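Side-chain contacts in aldehyde dehydrogenase (Burkholderia cenocepacia, PDB 4O6R), which probably oxidises aldehydes with NAD(P)+ as cofactor and was crystallised with adenosine monophosphate bound: residues A[308-313]-A[354-359]; A[316-321]-A[372-377]; A[261-266]-A[405-410]; A[304-309]-A[376-381]. All blocks are in the same frame, centred on the assembly; numbering follows the deposited sequence.

Contact 1: residues A[308-313]-A[354-359]; sequences RFVALA and VLTGGS
The flat group that Val310 meets is the peptide between Leu355 and Thr356. Val310 CG1 lies over one face of this peptide, above the carbonyl end, 3.9 Å from Leu355 O.

Val310 carries most of the touching and uses both methyls. With CG1 anti to its own backbone N (chi1 171°), one methyl faces Thr356 and the other faces Leu355. CG1 rests 3.9 Å from Thr356 CB, and the two side chains pass alongside each other, pointing opposite ways. CG2 meets Leu355 CB, also at 3.9 Å, and here the valine lies roughly perpendicular to the leucine.

In the fold, helix 302-315 lies against a mixed sheet, consistent with the catalytic domain of the aldehyde dehydrogenase family. Strand 353-356 is its outermost strand on this side within the chain and runs antiparallel to 375-378. The local axes of helix and strand approach to 8.7 Å at 59°.

One turn on from Val310, Ala313 CB approaches Thr356 CG2 at 4.3 Å. The threonine hydroxyl turns to another partner, Ser314, with a hydrogen bond between OG1 and OG. Ser314 OG is also hydrogen-bonded to Val310 O, which links the threonine to the helix backbone.

Contact 2: residues A[316-321]-A[372-377]; sequences IRIGNP and VRPTIV
Pro374, whose ring touches Ile316 and Ile318, is spanned by a hydrogen bond made by the hydroxyl of Thr375. Thr375 OG1 has two partners. It donates to Arg373 O at 2.8 Å and accepts a weak hydrogen bond from Gly358 N. At Arg373 O the C=O...OG1 angle is 144°, and the donor is tilted 34° from the carbonyl plane. The hydroxyl is thus fixed just where strand 375-378 joins the mixed sheet of this alpha/beta fold. The loop after helix 302-315 packs on the residues leading into this strand.

Across the contact everything is apolar. The Pro374 ring touches the two isoleucines by different atoms. Its CG is 4.1 Å from Ile316 CD1. The isoleucine crosses the ring at a slant, with CB and CD1 both near CG. Ile316 is also packed by Phe494 of a second subunit, which places the loop close to a subunit interface.

The ring's CD faces Ile318 CD1 at 3.7 Å. In Ile318, chi1 sets CG1 beside the backbone N, and a nearly extended chi2 (151°) then takes CD1 toward the proline. Ile318 and Arg373 are each modelled in two conformers. The contacts of Ile318 CD1 and of the arginine side chain hold for the conformers given and are less certain. The arginine turns off at chi3, and its NH1 makes weak hydrogen bonds to Ser359 OG and Gly357 O. Nearer its backbone, Arg373 CG sits 3.7 Å from Ile318 CD1.

Contact 3: residues A[261-266]-A[405-410]; sequences ANIVFD and DEALAI
Apolar packing joins Ile263 and Phe265 of one segment to Ala407 of the other. It places helix 404-411 over strand 261-264 of the mixed sheet. The helix belongs to a beta-alpha-beta crossover. It leads from strand 395-401 to the parallel strand 421-423, and 261-264 is one of the two strands it passes.

The touching centres on one methyl. Ala407 CB is 4.0 Å from Ile263 CG2 and 4.2 Å from Phe265 CZ. The Phe265 ring meets this methyl obliquely. A small residue lets the helix backbone come close, with the CA atoms of Ile263 and Ala407 7.2 Å apart.

Of aromatic contacts, Phe265 and Phe401 form an edge-to-face (T-shaped) pair. Phe401 also touches Ile263 and Ala407, and so belongs to the same buried cluster. Met433 of helix 427-436 packs on Ile263 and Phe265.

Polar bonds run to the neighbouring strand: the backbone of Ile263 is hydrogen-bonded to Gly421 and Trp423. The first torsion of Ile263 (chi1 -52°) puts CG1 beside its backbone N. From there the other end of the side chain reaches the helix backbone: Ile263 CD1 lies 4.1 Å from Ala407 O.

Contact 4: residues A[304-309]-A[376-381]; sequences AFLERF and IVEAKH
Ile376 and Phe309 are brought together by their first torsions. Ile376 holds CG1 anti to its carbonyl carbon (chi1 -62°), and the extended chi2 carries CD1 on toward the helix. Phe309 swings CG away from its backbone N (chi1 -179°), which turns its ring to the strand.

The end methyl of the isoleucine does the touching. CD1 lies 3.6 Å from Phe309 CE2 and 3.7 Å from Phe309 CD2, coming at the ring obliquely. Ile376 CG1 follows at 4.0 Å from Phe309 CE2. Both residues are buried.

This is helix-on-sheet packing between helix 302-315 and strand 375-378. The sheet places 375-378 between 353-356 and 395-401. Helix 270-282 lies beside helix 302-315, and Phe309 also touches Ala277 there.

Two residues further along the strand, on the same side as Ile376, the contact changes character. Glu378 bends at chi2 (146°), and its OE1 comes 3.5 Å from Leu306 CD1. This is packing alone, since both carboxylate oxygens have polar partners elsewhere. The strongest lies on strand 395-401, where Glu378 OE2 forms a salt bridge with Arg400 NE. Arg400 also packs on the Leu306 side chain.

In the fold
All four contacts reach the same mixed sheet. Contacts 1 and 4 share helix 302-315 and set it on neighbouring strands, 353-356 and 375-378; Ile376 CD1 also touches Val310 and Ala313 of contact 1. Contact 2 packs the lead-in to strand 375-378 on the loop after that helix; contact 4 uses the strand itself. Contact 3 lies about 14 Å from contact 4, centre to centre, and places a different helix on strand 261-264. Contacts 3 and 4 are buried, while 1 and 2 are partly buried. Methyl packing dominates throughout. Aromatic rings appear in the buried pair, a proline in the loop, and a carboxylate in contact 4.

Contact 1: residues A[308-313]-A[354-359]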
loop_
_atom_site.group_PDB
_atom_site.type_symbol
_atom_site.label_atom_id
_atom_site.label_comp_id
_atom_site.label_asym_id
_atom_site.label_seq_id
_atom_site.Cartn_x
_atom_site.Cartn_y
_atom_site.Cartn_z
ATOM N N ARG A 308 -5.946 37.671 -27.566
ATOM C CA ARG A 308 -7.178 37.168 -26.990
ATOM C C ARG A 308 -7.165 37.212 -25.443
ATOM O O ARG A 308 -8.143 37.572 -24.821
ATOM C CB ARG A 308 -7.444 35.744 -27.495
ATOM C CG ARG A 308 -7.819 35.746 -28.975
ATOM C CD ARG A 308 -7.611 34.396 -29.601
ATOM N NE ARG A 308 -8.604 33.444 -29.112
ATOM C CZ ARG A 308 -8.677 32.172 -29.486
ATOM N NH1 ARG A 308 -7.779 31.645 -30.303
ATOM N NH2 ARG A 308 -9.614 31.409 -28.983
ATOM N N PHE A 309 -6.042 36.848 -24.859
ATOM C CA PHE A 309 -5.873 36.810 -23.404
ATOM C C PHE A 309 -5.958 38.193 -22.759
ATOM O O PHE A 309 -6.624 38.359 -21.718
ATOM C CB PHE A 309 -4.534 36.151 -23.079
ATOM C CG PHE A 309 -4.234 36.022 -21.612
ATOM C CD1 PHE A 309 -5.059 35.311 -20.780
ATOM C CD2 PHE A 309 -3.098 36.572 -21.096
ATOM C CE1 PHE A 309 -4.781 35.185 -19.425
ATOM C CE2 PHE A 309 -2.783 36.434 -19.749
ATOM C CZ PHE A 309 -3.626 35.761 -18.913
ATOM N N VAL A 310 -5.307 39.180 -23.386
ATOM C CA VAL A 310 -5.381 40.567 -22.920
ATOM C C VAL A 310 -6.831 41.071 -23.013
ATOM O O VAL A 310 -7.347 41.667 -22.080
ATOM C CB VAL A 310 -4.411 41.485 -23.698
ATOM C CG1 VAL A 310 -4.655 42.933 -23.363
ATOM C CG2 VAL A 310 -2.969 41.153 -23.353
ATOM N N ALA A 311 -7.513 40.761 -24.107
ATOM C CA ALA A 311 -8.917 41.167 -24.246
ATOM C C ALA A 311 -9.772 40.579 -23.154
ATOM O O ALA A 311 -10.522 41.302 -22.526
ATOM C CB ALA A 311 -9.474 40.820 -25.619
ATOM N N LEU A 312 -9.623 39.279 -22.891
ATOM C CA LEU A 312 -10.398 38.627 -21.824
ATOM C C LEU A 312 -10.122 39.266 -20.453
ATOM O O LEU A 312 -11.039 39.567 -19.696
ATOM C CB LEU A 312 -10.070 37.134 -21.774
ATOM C CG LEU A 312 -10.721 36.313 -20.669
ATOM C CD1 LEU A 312 -12.225 36.474 -20.729
ATOM C CD2 LEU A 312 -10.294 34.873 -20.837
ATOM N N ALA A 313 -8.852 39.459 -20.158
ATOM C CA ALA A 313 -8.419 40.024 -18.875
ATOM C C ALA A 313 -8.988 41.425 -18.658
ATOM O O ALA A 313 -9.470 41.737 -17.553
ATOM C CB ALA A 313 -6.907 40.055 -18.790
ATOM N N VAL A 354 3.669 46.604 -19.885
ATOM C CA VAL A 354 2.350 46.401 -19.285
ATOM C C VAL A 354 1.293 46.402 -20.401
ATOM O O VAL A 354 1.009 47.440 -20.994
ATOM C CB VAL A 354 2.000 47.463 -18.237
ATOM C CG1 VAL A 354 0.666 47.136 -17.575
ATOM C CG2 VAL A 354 3.063 47.532 -17.162
ATOM N N LEU A 355 0.731 45.237 -20.687
ATOM C CA LEU A 355 -0.202 45.082 -21.809
ATOM C C LEU A 355 -1.633 45.439 -21.418
ATOM O O LEU A 355 -2.403 45.873 -22.259
ATOM C CB LEU A 355 -0.120 43.672 -22.372
ATOM C CG LEU A 355 1.263 43.239 -22.865
ATOM C CD1 LEU A 355 1.241 41.825 -23.424
ATOM C CD2 LEU A 355 1.742 44.225 -23.935
ATOM N N THR A 356 -1.982 45.252 -20.139
ATOM C CA THR A 356 -3.244 45.764 -19.584
ATOM C C THR A 356 -3.100 45.861 -18.072
ATOM O O THR A 356 -2.210 45.225 -17.470
ATOM C CB THR A 356 -4.466 44.882 -19.935
ATOM O OG1 THR A 356 -5.689 45.535 -19.509
ATOM C CG2 THR A 356 -4.392 43.513 -19.243
ATOM N N GLY A 357 -3.932 46.702 -17.469
ATOM C CA GLY A 357 -3.988 46.821 -16.031
ATOM C C GLY A 357 -2.820 47.553 -15.435
ATOM O O GLY A 357 -2.297 48.477 -16.036
ATOM N N GLY A 358 -2.457 47.167 -14.219
ATOM C CA GLY A 358 -1.341 47.821 -13.516
ATOM C C GLY A 358 -1.745 48.913 -12.546
ATOM O O GLY A 358 -0.894 49.514 -11.883
ATOM N N SER A 359 -3.035 49.189 -12.432
ATOM C CA SER A 359 -3.469 50.220 -11.491
ATOM C C SER A 359 -4.888 49.962 -11.007
ATOM O O SER A 359 -5.558 49.043 -11.479
ATOM C CB SER A 359 -3.320 51.604 -12.106
ATOM O OG SER A 359 -4.137 51.712 -13.222
#

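Contact 2: residues A[316-321]-A[372-377]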
loop_
_atom_site.group_PDB
_atom_site.type_symbol
_atom_site.label_atom_id
_atom_site.label_comp_id
_atom_site.label_asym_id
_atom_site.label_seq_id
_atom_site.Cartn_x
_atom_site.Cartn_y
_atom_site.Cartn_z
ATOM N N ILE A 316 -12.634 41.451 -17.455
ATOM C CA ILE A 316 -13.027 40.852 -16.203
ATOM C C ILE A 316 -13.737 41.893 -15.344
ATOM O O ILE A 316 -13.263 43.009 -15.202
ATOM C CB ILE A 316 -11.816 40.240 -15.468
ATOM C CG1 ILE A 316 -11.324 38.987 -16.212
ATOM C CG2 ILE A 316 -12.161 39.917 -14.018
ATOM C CD1 ILE A 316 -10.026 38.397 -15.693
ATOM N N ARG A 317 -14.875 41.510 -14.768
ATOM C CA ARG A 317 -15.718 42.453 -14.025
ATOM C C ARG A 317 -15.238 42.576 -12.589
ATOM O O ARG A 317 -15.386 41.639 -11.789
ATOM C CB ARG A 317 -17.160 41.997 -14.058
ATOM C CG ARG A 317 -17.735 41.923 -15.474
ATOM C CD ARG A 317 -19.230 41.688 -15.442
ATOM N NE ARG A 317 -19.576 40.386 -14.852
ATOM C CZ ARG A 317 -19.713 39.248 -15.524
ATOM N NH1 ARG A 317 -19.505 39.191 -16.828
ATOM N NH2 ARG A 317 -20.041 38.146 -14.888
ATOM N N ILE A 318 -14.619 43.711 -12.284
ATOM C CA ILE A 318 -14.065 43.962 -10.954
ATOM C C ILE A 318 -15.091 44.705 -10.142
ATOM O O ILE A 318 -15.712 45.637 -10.636
ATOM C CB ILE A 318 -12.828 44.851 -11.011
ATOM C CG1 ILE A 318 -11.786 44.273 -11.975
ATOM C CG2 ILE A 318 -12.260 45.060 -9.607
ATOM C CD1 ILE A 318 -10.925 45.359 -12.611
ATOM N N GLY A 319 -15.262 44.322 -8.893
ATOM C CA GLY A 319 -16.213 45.023 -8.047
ATOM C C GLY A 319 -16.477 44.421 -6.686
ATOM O O GLY A 319 -15.696 43.615 -6.197
ATOM N N ASN A 320 -17.569 44.878 -6.067
ATOM C CA ASN A 320 -17.962 44.446 -4.733
ATOM C C ASN A 320 -18.077 42.928 -4.667
ATOM O O ASN A 320 -18.826 42.345 -5.458
ATOM C CB ASN A 320 -19.306 45.069 -4.358
ATOM C CG ASN A 320 -19.592 44.988 -2.882
ATOM O OD1 ASN A 320 -19.177 44.057 -2.192
ATOM N ND2 ASN A 320 -20.318 45.981 -2.377
ATOM N N PRO A 321 -17.349 42.288 -3.719
ATOM C CA PRO A 321 -17.436 40.844 -3.533
ATOM C C PRO A 321 -18.865 40.360 -3.314
ATOM O O PRO A 321 -19.209 39.259 -3.733
ATOM C CB PRO A 321 -16.621 40.606 -2.261
ATOM C CG PRO A 321 -15.631 41.696 -2.251
ATOM C CD PRO A 321 -16.354 42.881 -2.803
ATOM N N VAL A 372 -7.082 46.254 -7.593
ATOM C CA VAL A 372 -6.197 46.455 -8.725
ATOM C C VAL A 372 -6.720 45.665 -9.925
ATOM O O VAL A 372 -7.287 44.578 -9.768
ATOM C CB VAL A 372 -4.736 46.120 -8.356
ATOM C CG1 VAL A 372 -4.558 44.671 -7.985
ATOM C CG2 VAL A 372 -3.794 46.484 -9.487
ATOM N N ARG A 373 -6.554 46.215 -11.117
ATOM C CA ARG A 373 -7.011 45.551 -12.326
ATOM C C ARG A 373 -6.108 44.372 -12.685
ATOM O O ARG A 373 -4.944 44.358 -12.322
ATOM C CB ARG A 373 -7.041 46.524 -13.501
ATOM C CG ARG A 373 -8.059 47.645 -13.323
ATOM C CD ARG A 373 -8.031 48.613 -14.491
ATOM N NE ARG A 373 -6.659 48.970 -14.825
ATOM C CZ ARG A 373 -6.107 50.165 -14.653
ATOM N NH1 ARG A 373 -4.829 50.309 -14.983
ATOM N NH2 ARG A 373 -6.816 51.223 -14.189
ATOM N N PRO A 374 -6.662 43.377 -13.382
ATOM C CA PRO A 374 -5.843 42.274 -13.889
ATOM C C PRO A 374 -4.703 42.841 -14.707
ATOM O O PRO A 374 -4.928 43.691 -15.573
ATOM C CB PRO A 374 -6.811 41.478 -14.771
ATOM C CG PRO A 374 -8.162 41.788 -14.228
ATOM C CD PRO A 374 -8.093 43.204 -13.697
ATOM N N THR A 375 -3.493 42.414 -14.390
ATOM C CA THR A 375 -2.282 43.018 -14.918
ATOM C C THR A 375 -1.450 41.944 -15.649
ATOM O O THR A 375 -1.240 40.850 -15.124
ATOM C CB THR A 375 -1.494 43.665 -13.781
ATOM O OG1 THR A 375 -2.291 44.685 -13.160
ATOM C CG2 THR A 375 -0.240 44.286 -14.276
ATOM N N ILE A 376 -1.058 42.266 -16.877
ATOM C CA ILE A 376 -0.267 41.408 -17.743
ATOM C C ILE A 376 0.971 42.176 -18.193
ATOM O O ILE A 376 0.845 43.237 -18.809
ATOM C CB ILE A 376 -1.095 40.982 -18.984
ATOM C CG1 ILE A 376 -2.318 40.186 -18.567
ATOM C CG2 ILE A 376 -0.261 40.141 -19.961
ATOM C CD1 ILE A 376 -3.280 39.961 -19.719
ATOM N N VAL A 377 2.156 41.630 -17.909
ATOM C CA VAL A 377 3.411 42.283 -18.228
ATOM C C VAL A 377 4.270 41.342 -19.033
ATOM O O VAL A 377 4.546 40.231 -18.583
ATOM C CB VAL A 377 4.220 42.646 -16.963
ATOM C CG1 VAL A 377 5.570 43.203 -17.338
ATOM C CG2 VAL A 377 3.459 43.631 -16.113
#

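Contact 3: residues A[261-266]-A[405-410]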
loop_
_atom_site.group_PDB
_atom_site.type_symbol
_atom_site.label_atom_id
_atom_site.label_comp_id
_atom_site.label_asym_id
_atom_site.label_seq_id
_atom_site.Cartn_x
_atom_site.Cartn_y
_atom_site.Cartn_z
ATOM N N ALA A 261 5.072 28.236 -13.518
ATOM C CA ALA A 261 5.047 28.362 -14.967
ATOM C C ALA A 261 3.776 27.739 -15.526
ATOM O O ALA A 261 3.319 26.670 -15.064
ATOM C CB ALA A 261 6.255 27.688 -15.586
ATOM N N ASN A 262 3.221 28.399 -16.524
ATOM C CA ASN A 262 2.056 27.907 -17.275
ATOM C C ASN A 262 2.454 27.984 -18.737
ATOM O O ASN A 262 2.475 29.072 -19.298
ATOM C CB ASN A 262 0.864 28.793 -16.949
ATOM C CG ASN A 262 -0.415 28.332 -17.622
ATOM O OD1 ASN A 262 -0.494 27.220 -18.134
ATOM N ND2 ASN A 262 -1.432 29.194 -17.605
ATOM N N ILE A 263 2.888 26.855 -19.310
ATOM C CA ILE A 263 3.584 26.827 -20.582
ATOM C C ILE A 263 2.596 26.458 -21.691
ATOM O O ILE A 263 1.891 25.459 -21.590
ATOM C CB ILE A 263 4.727 25.777 -20.574
ATOM C CG1 ILE A 263 5.649 25.959 -19.373
ATOM C CG2 ILE A 263 5.530 25.832 -21.864
ATOM C CD1 ILE A 263 6.581 24.787 -19.100
ATOM N N VAL A 264 2.545 27.265 -22.742
ATOM C CA VAL A 264 1.666 27.010 -23.857
ATOM C C VAL A 264 2.501 26.715 -25.097
ATOM O O VAL A 264 3.198 27.584 -25.652
ATOM C CB VAL A 264 0.707 28.193 -24.087
ATOM C CG1 VAL A 264 -0.265 27.924 -25.224
ATOM C CG2 VAL A 264 -0.031 28.503 -22.794
ATOM N N PHE A 265 2.394 25.479 -25.553
ATOM C CA PHE A 265 3.070 25.038 -26.749
ATOM C C PHE A 265 2.285 25.386 -28.018
ATOM O O PHE A 265 1.101 25.733 -27.976
ATOM C CB PHE A 265 3.363 23.542 -26.667
ATOM C CG PHE A 265 4.483 23.213 -25.742
ATOM C CD1 PHE A 265 5.798 23.240 -26.187
ATOM C CD2 PHE A 265 4.234 22.919 -24.411
ATOM C CE1 PHE A 265 6.842 22.969 -25.307
ATOM C CE2 PHE A 265 5.262 22.629 -23.535
ATOM C CZ PHE A 265 6.578 22.662 -23.977
ATOM N N ASP A 266 2.953 25.287 -29.160
ATOM C CA ASP A 266 2.337 25.769 -30.407
ATOM C C ASP A 266 1.236 24.843 -30.915
ATOM O O ASP A 266 0.468 25.225 -31.800
ATOM C CB ASP A 266 3.381 26.123 -31.494
ATOM C CG ASP A 266 4.109 24.942 -32.039
ATOM O OD1 ASP A 266 4.255 23.921 -31.365
ATOM O OD2 ASP A 266 4.533 25.019 -33.195
ATOM N N ASP A 405 13.318 22.533 -24.861
ATOM C CA ASP A 405 14.402 22.716 -23.885
ATOM C C ASP A 405 14.421 24.141 -23.312
ATOM O O ASP A 405 14.648 24.302 -22.129
ATOM C CB ASP A 405 15.776 22.424 -24.474
ATOM C CG ASP A 405 15.975 20.976 -24.822
ATOM O OD1 ASP A 405 15.370 20.074 -24.224
ATOM O OD2 ASP A 405 16.782 20.751 -25.718
ATOM N N GLU A 406 14.183 25.159 -24.141
ATOM C CA GLU A 406 14.080 26.526 -23.631
ATOM C C GLU A 406 12.893 26.685 -22.680
ATOM O O GLU A 406 13.001 27.379 -21.673
ATOM C CB GLU A 406 13.993 27.598 -24.750
ATOM C CG GLU A 406 14.139 29.017 -24.184
ATOM C CD GLU A 406 14.014 30.152 -25.200
ATOM O OE1 GLU A 406 13.547 29.932 -26.311
ATOM O OE2 GLU A 406 14.371 31.290 -24.878
ATOM N N ALA A 407 11.761 26.065 -23.004
ATOM C CA ALA A 407 10.595 26.142 -22.121
ATOM C C ALA A 407 10.884 25.536 -20.762
ATOM O O ALA A 407 10.464 26.087 -19.741
ATOM C CB ALA A 407 9.390 25.475 -22.742
ATOM N N LEU A 408 11.627 24.428 -20.774
ATOM C CA LEU A 408 12.016 23.734 -19.557
ATOM C C LEU A 408 12.986 24.571 -18.760
ATOM O O LEU A 408 12.850 24.693 -17.546
ATOM C CB LEU A 408 12.701 22.405 -19.882
ATOM C CG LEU A 408 13.156 21.589 -18.680
ATOM C CD1 LEU A 408 11.917 21.263 -17.834
ATOM C CD2 LEU A 408 13.860 20.349 -19.205
ATOM N N ALA A 409 13.974 25.137 -19.450
ATOM C CA ALA A 409 14.960 25.980 -18.785
ATOM C C ALA A 409 14.253 27.158 -18.104
ATOM O O ALA A 409 14.519 27.455 -16.937
ATOM C CB ALA A 409 16.048 26.447 -19.760
ATOM N N ILE A 410 13.337 27.807 -18.802
ATOM C CA ILE A 410 12.571 28.901 -18.201
ATOM C C ILE A 410 11.773 28.397 -16.987
ATOM O O ILE A 410 11.833 28.997 -15.916
ATOM C CB ILE A 410 11.643 29.580 -19.229
ATOM C CG1 ILE A 410 12.472 30.315 -20.272
ATOM C CG2 ILE A 410 10.676 30.549 -18.576
ATOM C CD1 ILE A 410 11.696 30.714 -21.521
#

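Contact 4: residues A[304-309]-A[376-381]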
loop_
_atom_site.group_PDB
_atom_site.type_symbol
_atom_site.label_atom_id
_atom_site.label_comp_id
_atom_site.label_asym_id
_atom_site.label_seq_id
_atom_site.Cartn_x
_atom_site.Cartn_y
_atom_site.Cartn_z
ATOM N N ALA A 304 -0.842 35.800 -30.993
ATOM C CA ALA A 304 -2.224 35.366 -31.113
ATOM C C ALA A 304 -2.885 35.141 -29.739
ATOM O O ALA A 304 -3.966 35.689 -29.457
ATOM C CB ALA A 304 -2.289 34.088 -31.930
ATOM N N PHE A 305 -2.206 34.374 -28.898
ATOM C CA PHE A 305 -2.645 34.105 -27.548
ATOM C C PHE A 305 -2.858 35.405 -26.757
ATOM O O PHE A 305 -3.906 35.610 -26.145
ATOM C CB PHE A 305 -1.603 33.266 -26.853
ATOM C CG PHE A 305 -2.053 32.726 -25.517
ATOM C CD1 PHE A 305 -2.109 33.553 -24.405
ATOM C CD2 PHE A 305 -2.402 31.388 -25.381
ATOM C CE1 PHE A 305 -2.522 33.064 -23.177
ATOM C CE2 PHE A 305 -2.820 30.907 -24.162
ATOM C CZ PHE A 305 -2.872 31.730 -23.062
ATOM N N LEU A 306 -1.861 36.285 -26.795
ATOM C CA LEU A 306 -1.923 37.499 -26.008
ATOM C C LEU A 306 -3.041 38.418 -26.452
ATOM O O LEU A 306 -3.686 39.022 -25.624
ATOM C CB LEU A 306 -0.585 38.219 -26.022
ATOM C CG LEU A 306 0.532 37.511 -25.242
ATOM C CD1 LEU A 306 1.875 38.145 -25.543
ATOM C CD2 LEU A 306 0.244 37.533 -23.732
ATOM N N GLU A 307 -3.296 38.525 -27.751
ATOM C CA GLU A 307 -4.362 39.405 -28.180
ATOM C C GLU A 307 -5.695 38.977 -27.575
ATOM O O GLU A 307 -6.490 39.825 -27.106
ATOM C CB GLU A 307 -4.444 39.474 -29.700
ATOM C CG GLU A 307 -5.404 40.532 -30.193
ATOM C CD GLU A 307 -5.431 40.625 -31.705
ATOM O OE1 GLU A 307 -4.815 39.751 -32.367
ATOM O OE2 GLU A 307 -6.085 41.555 -32.230
ATOM N N ARG A 308 -5.946 37.671 -27.566
ATOM C CA ARG A 308 -7.178 37.168 -26.990
ATOM C C ARG A 308 -7.165 37.212 -25.443
ATOM O O ARG A 308 -8.143 37.572 -24.821
ATOM C CB ARG A 308 -7.444 35.744 -27.495
ATOM C CG ARG A 308 -7.819 35.746 -28.975
ATOM C CD ARG A 308 -7.611 34.396 -29.601
ATOM N NE ARG A 308 -8.604 33.444 -29.112
ATOM C CZ ARG A 308 -8.677 32.172 -29.486
ATOM N NH1 ARG A 308 -7.779 31.645 -30.303
ATOM N NH2 ARG A 308 -9.614 31.409 -28.983
ATOM N N PHE A 309 -6.042 36.848 -24.859
ATOM C CA PHE A 309 -5.873 36.810 -23.404
ATOM C C PHE A 309 -5.958 38.193 -22.759
ATOM O O PHE A 309 -6.624 38.359 -21.718
ATOM C CB PHE A 309 -4.534 36.151 -23.079
ATOM C CG PHE A 309 -4.234 36.022 -21.612
ATOM C CD1 PHE A 309 -5.059 35.311 -20.780
ATOM C CD2 PHE A 309 -3.098 36.572 -21.096
ATOM C CE1 PHE A 309 -4.781 35.185 -19.425
ATOM C CE2 PHE A 309 -2.783 36.434 -19.749
ATOM C CZ PHE A 309 -3.626 35.761 -18.913
ATOM N N ILE A 376 -1.058 42.266 -16.877
ATOM C CA ILE A 376 -0.267 41.408 -17.743
ATOM C C ILE A 376 0.971 42.176 -18.193
ATOM O O ILE A 376 0.845 43.237 -18.809
ATOM C CB ILE A 376 -1.095 40.982 -18.984
ATOM C CG1 ILE A 376 -2.318 40.186 -18.567
ATOM C CG2 ILE A 376 -0.261 40.141 -19.961
ATOM C CD1 ILE A 376 -3.280 39.961 -19.719
ATOM N N VAL A 377 2.156 41.630 -17.909
ATOM C CA VAL A 377 3.411 42.283 -18.228
ATOM C C VAL A 377 4.270 41.342 -19.033
ATOM O O VAL A 377 4.546 40.231 -18.583
ATOM C CB VAL A 377 4.220 42.646 -16.963
ATOM C CG1 VAL A 377 5.570 43.203 -17.338
ATOM C CG2 VAL A 377 3.459 43.631 -16.113
ATOM N N GLU A 378 4.712 41.784 -20.204
ATOM C CA GLU A 378 5.674 41.017 -20.951
ATOM C C GLU A 378 7.074 41.405 -20.498
ATOM O O GLU A 378 7.454 42.572 -20.622
ATOM C CB GLU A 378 5.475 41.188 -22.445
ATOM C CG GLU A 378 6.359 40.244 -23.238
ATOM C CD GLU A 378 5.731 39.724 -24.541
ATOM O OE1 GLU A 378 4.697 40.228 -25.045
ATOM O OE2 GLU A 378 6.325 38.790 -25.067
ATOM N N ALA A 379 7.832 40.440 -19.964
ATOM C CA ALA A 379 9.155 40.740 -19.381
ATOM C C ALA A 379 10.255 40.719 -20.419
ATOM O O ALA A 379 10.202 39.957 -21.377
ATOM C CB ALA A 379 9.506 39.770 -18.281
ATOM N N LYS A 380 11.266 41.552 -20.207
ATOM C CA LYS A 380 12.413 41.600 -21.105
ATOM C C LYS A 380 13.253 40.335 -20.968
ATOM O O LYS A 380 13.728 39.837 -21.968
ATOM C CB LYS A 380 13.224 42.877 -20.838
ATOM C CG LYS A 380 14.329 43.196 -21.818
ATOM C CD LYS A 380 15.072 44.451 -21.362
ATOM C CE LYS A 380 16.317 44.713 -22.204
ATOM N NZ LYS A 380 17.212 45.700 -21.543
ATOM N N HIS A 381 13.383 39.788 -19.747
ATOM C CA HIS A 381 14.158 38.556 -19.469
ATOM C C HIS A 381 13.518 37.694 -18.357
ATOM O O HIS A 381 12.864 38.240 -17.423
ATOM C CB HIS A 381 15.598 38.893 -18.996
ATOM C CG HIS A 381 16.349 39.873 -19.864
ATOM N ND1 HIS A 381 16.832 39.556 -21.116
ATOM C CD2 HIS A 381 16.770 41.138 -19.614
ATOM C CE1 HIS A 381 17.473 40.591 -21.621
ATOM N NE2 HIS A 381 17.454 41.566 -20.728
#